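Local coordinates for putative chemotaxis protein (Desulfovibrio vulgaris str. Hildenborough, PDB 3H4Y) that probably acts as a CheX-type chemotaxis phosphatase that dephosphorylates the response regulator CheY, working as a dimer, at residues Val46-Gly51 with Pro119-Gly124; Gly58-Thr63 with Val151-Glu156. All blocks are in the same frame, centred on the assembly; numbering follows the deposited sequence. Where two conformers were deposited one is given.

Interaction 1. Residues Val46-Gly51 with Pro119-Gly124; sequences VSAVIG and PSVIMG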
loop_
_atom_site.group_PDB
_atom_site.type_symbol
_atom_site.label_atom_id
_atom_site.label_comp_id
_atom_site.label_asym_id
_atom_site.label_seq_id
_atom_site.Cartn_x
_atom_site.Cartn_y
_atom_site.Cartn_z
ATOM N N VAL A 46 1.848 -4.349 11.868
ATOM C CA VAL A 46 1.802 -2.970 11.385
ATOM C C VAL A 46 2.717 -2.894 10.176
ATOM O O VAL A 46 3.887 -3.293 10.258
ATOM C CB VAL A 46 2.266 -1.937 12.454
ATOM C CG1 VAL A 46 1.851 -0.516 11.997
ATOM C CG2 VAL A 46 1.658 -2.263 13.861
ATOM N N SER A 47 2.208 -2.422 9.052
ATOM C CA SER A 47 3.026 -2.273 7.874
ATOM C C SER A 47 2.854 -0.900 7.282
ATOM O O SER A 47 1.863 -0.180 7.573
ATOM C CB SER A 47 2.587 -3.248 6.778
ATOM O OG SER A 47 2.739 -4.615 7.171
ATOM N N ALA A 48 3.797 -0.543 6.392
ATOM C CA ALA A 48 3.563 0.554 5.497
ATOM C C ALA A 48 3.968 0.176 4.082
ATOM O O ALA A 48 4.956 -0.517 3.893
ATOM C CB ALA A 48 4.308 1.882 5.935
ATOM N N VAL A 49 3.233 0.715 3.114
ATOM C CA VAL A 49 3.436 0.428 1.682
ATOM C C VAL A 49 3.625 1.754 0.963
ATOM O O VAL A 49 2.910 2.704 1.244
ATOM C CB VAL A 49 2.244 -0.360 1.076
ATOM C CG1 VAL A 49 2.360 -0.503 -0.460
ATOM C CG2 VAL A 49 2.092 -1.745 1.738
ATOM N N ILE A 50 4.616 1.795 0.072
ATOM C CA ILE A 50 4.888 2.928 -0.816
ATOM C C ILE A 50 4.951 2.388 -2.223
ATOM O O ILE A 50 5.591 1.374 -2.495
ATOM C CB ILE A 50 6.200 3.625 -0.458
ATOM C CG1 ILE A 50 5.998 4.412 0.841
ATOM C CG2 ILE A 50 6.749 4.480 -1.631
ATOM C CD1 ILE A 50 7.250 5.041 1.396
ATOM N N GLY A 51 4.306 3.080 -3.145
ATOM C CA GLY A 51 4.403 2.751 -4.571
ATOM C C GLY A 51 5.540 3.523 -5.190
ATOM O O GLY A 51 5.750 4.702 -4.872
ATOM N N PRO A 119 3.344 7.163 2.027
ATOM C CA PRO A 119 3.038 5.833 2.556
ATOM C C PRO A 119 1.589 5.597 2.961
ATOM O O PRO A 119 0.859 6.529 3.272
ATOM C CB PRO A 119 3.916 5.744 3.804
ATOM C CG PRO A 119 4.185 7.127 4.198
ATOM C CD PRO A 119 3.964 8.051 3.023
ATOM N N SER A 120 1.191 4.335 2.934
ATOM C CA SER A 120 -0.114 3.894 3.456
ATOM C C SER A 120 0.186 2.902 4.561
ATOM O O SER A 120 0.894 1.914 4.329
ATOM C CB SER A 120 -0.938 3.226 2.362
ATOM O OG SER A 120 -1.042 4.103 1.225
ATOM N N VAL A 121 -0.332 3.183 5.747
ATOM C CA VAL A 121 -0.120 2.340 6.918
ATOM C C VAL A 121 -1.275 1.352 7.080
ATOM O O VAL A 121 -2.445 1.713 7.022
ATOM C CB VAL A 121 0.078 3.206 8.184
ATOM C CG1 VAL A 121 0.048 2.351 9.431
ATOM C CG2 VAL A 121 1.428 3.958 8.085
ATOM N N ILE A 122 -0.888 0.110 7.313
ATOM C CA ILE A 122 -1.814 -0.993 7.499
ATOM C C ILE A 122 -1.711 -1.504 8.906
ATOM O O ILE A 122 -0.603 -1.760 9.415
ATOM C CB ILE A 122 -1.526 -2.166 6.558
ATOM C CG1 ILE A 122 -1.706 -1.730 5.108
ATOM C CG2 ILE A 122 -2.445 -3.353 6.871
ATOM C CD1 ILE A 122 -0.379 -1.314 4.420
HETATM N N MSE A 123 -2.861 -1.657 9.559
HETATM C CA MSE A 123 -2.851 -2.219 10.906
HETATM C C MSE A 123 -3.849 -3.358 10.975
HETATM O O MSE A 123 -4.841 -3.387 10.262
HETATM C CB MSE A 123 -3.179 -1.180 11.963
HETATM C CG MSE A 123 -2.227 -0.039 11.913
HETATM SE SE MSE A 123 -2.446 1.057 13.463
HETATM C CE MSE A 123 -1.661 -0.217 14.670
ATOM N N GLY A 124 -3.549 -4.308 11.837
ATOM C CA GLY A 124 -4.382 -5.498 11.981
ATOM C C GLY A 124 -3.475 -6.657 12.294
ATOM O O GLY A 124 -2.548 -6.934 11.557
#
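An antiparallel β ladder joins S47 and V49 to I122 and S120, placing strand 114-124 at the edge of this chain's main sheet. Its hydrogen-bonded pairs each exchange two bonds. S47 N donates to I122 O at 2.9 Å, and I122 N returns the bond to S47 O at 2.8 Å. One step on, V49 N meets S120 O at 2.9 Å and S120 N meets V49 O at 2.9 Å. Between them A48 and V121 form a non-hydrogen-bonded pair, and A48 CA makes a CH···O contact with S120 O at 3.2 Å.

On the face toward helix 84-109, the A48 methyl meets V121 CG2 at 4.2 Å. V121 CG1, anti to the backbone N of its own residue (chi1 170°), comes within 3.6 Å of S47 O. I50 and P119 lie alongside each other, with I50 CG1 3.9 Å from P119 CB. The other face, carrying S47, V49, S120 and I122, is partly covered by strand 127-131; there S47 OG is hydrogen-bonded to H127. S120 OG is held by H131 of the second subunit, and S120-M123 pair with a strand of that subunit. The arrangement is that of a sheet edge continued across a dimer interface.

Interaction 2. Residues Gly58-Thr63 with Val151-Glu156; sequences GSISVT and VEFCFE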
loop_
_atom_site.group_PDB
_atom_site.type_symbol
_atom_site.label_atom_id
_atom_site.label_comp_id
_atom_site.label_asym_id
_atom_site.label_seq_id
_atom_site.Cartn_x
_atom_site.Cartn_y
_atom_site.Cartn_z
ATOM N N GLY A 58 6.792 -0.408 -9.203
ATOM C CA GLY A 58 6.709 -1.419 -8.180
ATOM C C GLY A 58 6.357 -0.861 -6.834
ATOM O O GLY A 58 5.613 0.109 -6.707
ATOM N N SER A 59 6.903 -1.506 -5.801
ATOM C CA SER A 59 6.573 -1.205 -4.425
ATOM C C SER A 59 7.742 -1.339 -3.482
ATOM O O SER A 59 8.713 -2.076 -3.732
ATOM C CB SER A 59 5.502 -2.187 -3.941
ATOM O OG SER A 59 4.402 -2.230 -4.815
ATOM N N ILE A 60 7.624 -0.615 -2.362
ATOM C CA ILE A 60 8.514 -0.799 -1.204
ATOM C C ILE A 60 7.562 -0.990 -0.035
ATOM O O ILE A 60 6.594 -0.238 0.120
ATOM C CB ILE A 60 9.412 0.416 -0.972
ATOM C CG1 ILE A 60 10.434 0.587 -2.092
ATOM C CG2 ILE A 60 10.106 0.302 0.435
ATOM C CD1 ILE A 60 11.291 1.912 -2.034
ATOM N N SER A 61 7.833 -1.956 0.846
ATOM C CA SER A 61 7.023 -2.076 2.043
ATOM C C SER A 61 7.905 -2.480 3.237
ATOM O O SER A 61 8.982 -3.035 3.068
ATOM C CB SER A 61 5.899 -3.091 1.863
ATOM O OG SER A 61 6.387 -4.376 1.567
ATOM N N VAL A 62 7.406 -2.182 4.441
ATOM C CA VAL A 62 8.029 -2.590 5.702
ATOM C C VAL A 62 6.899 -3.130 6.583
ATOM O O VAL A 62 5.879 -2.451 6.756
ATOM C CB VAL A 62 8.735 -1.419 6.407
ATOM C CG1 VAL A 62 9.610 -1.949 7.583
ATOM C CG2 VAL A 62 9.635 -0.684 5.425
ATOM N N THR A 63 7.077 -4.333 7.121
ATOM C CA THR A 63 6.078 -5.031 7.927
ATOM C C THR A 63 6.714 -5.418 9.256
ATOM O O THR A 63 7.705 -6.145 9.301
ATOM C CB THR A 63 5.583 -6.285 7.193
ATOM O OG1 THR A 63 4.941 -5.871 5.968
ATOM C CG2 THR A 63 4.660 -7.130 8.065
ATOM N N VAL A 151 11.519 -5.948 5.221
ATOM C CA VAL A 151 11.521 -4.962 4.146
ATOM C C VAL A 151 11.381 -5.685 2.789
ATOM O O VAL A 151 12.071 -6.682 2.533
ATOM C CB VAL A 151 12.811 -4.095 4.144
ATOM C CG1 VAL A 151 12.850 -3.136 2.895
ATOM C CG2 VAL A 151 12.943 -3.319 5.462
ATOM N N GLU A 152 10.439 -5.220 1.954
ATOM C CA GLU A 152 10.254 -5.792 0.617
ATOM C C GLU A 152 10.386 -4.716 -0.456
ATOM O O GLU A 152 10.147 -3.550 -0.207
ATOM C CB GLU A 152 8.893 -6.491 0.471
ATOM C CG GLU A 152 8.686 -7.675 1.330
ATOM C CD GLU A 152 7.481 -8.461 0.845
ATOM O OE1 GLU A 152 6.446 -7.828 0.509
ATOM O OE2 GLU A 152 7.547 -9.711 0.790
ATOM N N PHE A 153 10.738 -5.154 -1.661
ATOM C CA PHE A 153 10.965 -4.281 -2.818
ATOM C C PHE A 153 10.691 -5.113 -4.046
ATOM O O PHE A 153 11.122 -6.269 -4.126
ATOM C CB PHE A 153 12.462 -3.866 -2.842
ATOM C CG PHE A 153 12.959 -3.189 -4.117
ATOM C CD1 PHE A 153 12.394 -2.020 -4.625
ATOM C CD2 PHE A 153 14.094 -3.689 -4.735
ATOM C CE1 PHE A 153 12.916 -1.399 -5.744
ATOM C CE2 PHE A 153 14.629 -3.083 -5.847
ATOM C CZ PHE A 153 14.034 -1.932 -6.350
ATOM N N CYS A 154 9.983 -4.525 -5.005
ATOM C CA CYS A 154 9.828 -5.184 -6.304
ATOM C C CYS A 154 9.644 -4.143 -7.375
ATOM O O CYS A 154 9.270 -2.995 -7.094
ATOM C CB CYS A 154 8.624 -6.122 -6.289
ATOM S SG CYS A 154 7.012 -5.320 -6.003
ATOM N N PHE A 155 9.944 -4.528 -8.612
ATOM C CA PHE A 155 9.625 -3.687 -9.757
ATOM C C PHE A 155 9.477 -4.588 -10.988
ATOM O O PHE A 155 9.982 -5.713 -11.020
ATOM C CB PHE A 155 10.661 -2.557 -10.031
ATOM C CG PHE A 155 12.045 -3.058 -10.355
ATOM C CD1 PHE A 155 12.383 -3.443 -11.636
ATOM C CD2 PHE A 155 13.002 -3.135 -9.365
ATOM C CE1 PHE A 155 13.656 -3.908 -11.925
ATOM C CE2 PHE A 155 14.285 -3.576 -9.638
ATOM C CZ PHE A 155 14.616 -3.971 -10.921
ATOM N N GLU A 156 8.768 -4.051 -11.969
ATOM C CA GLU A 156 8.547 -4.712 -13.261
ATOM C C GLU A 156 8.562 -3.654 -14.343
ATOM O O GLU A 156 8.334 -2.444 -14.106
ATOM C CB GLU A 156 7.214 -5.453 -13.291
ATOM C CG GLU A 156 6.009 -4.561 -13.290
ATOM C CD GLU A 156 4.703 -5.345 -13.421
ATOM O OE1 GLU A 156 4.671 -6.530 -13.064
ATOM O OE2 GLU A 156 3.725 -4.746 -13.886
ATOM O OXT GLU A 156 8.740 -4.031 -15.513
#
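Strands 58-63 and 151-155 run almost exactly antiparallel: the axes of these short segments make 175° and come within 4.6 Å of each other. Two hydrogen-bonded pairs carry the ladder, S59 with C154 and S61 with E152. In the second, E152 N reaches S61 O at 2.9 Å and S61 N reaches E152 O at 3.0 Å. G58, having no side chain, brings its CA within 3.2 Å of C154 O, and the backbones draw together at that end.

Apolar groups line one face. I60 and F153 pass each other at a slant, I60 CG1 coming 4.1 Å from F153 CD1, while V62 and V151 stand side by side with CG1 of V62 4.2 Å from CG2 of V151. The F153 ring also meets F13 of helix 10-25, and its CE2 lies at the edge of the F155 ring, in that ring's plane.

The opposite face is more polar. S61 OG, turned between its own backbone N and carbonyl carbon (chi1 60°), sits 3.5 Å from E152 CB and is hydrogen-bonded to H131. Its neighbour E152 extends to N40, whose ND2 donates a hydrogen bond to OE2. Beside them C154 SG approaches S59 CB at 4.0 Å. With an apolar face toward a helix and a polar face toward strand 127-131, this is the central strand pair of this chain's antiparallel sheet in a CheX-like α/β fold.

In the fold
From the N terminus, segment 46-51 comes first and its strand leads directly into that of 58-63, so the first halves of both interactions are sheet neighbours. The chain then passes through helices 66-77 and 84-109 before segment 119-124 returns to pair with 46-51, closing the loop of interaction 1. Segment 151-156, at the C terminus, closes interaction 2 on the other flank of 58-63. The two loops therefore cross rather than nest. They also touch, through I50 N to I60 O at 2.8 Å and the hydroxyls S47 OG and T63 OG1 at 2.8 Å, illustrating how crossed closures tie an edge strand, the sheet centre and the C terminus together.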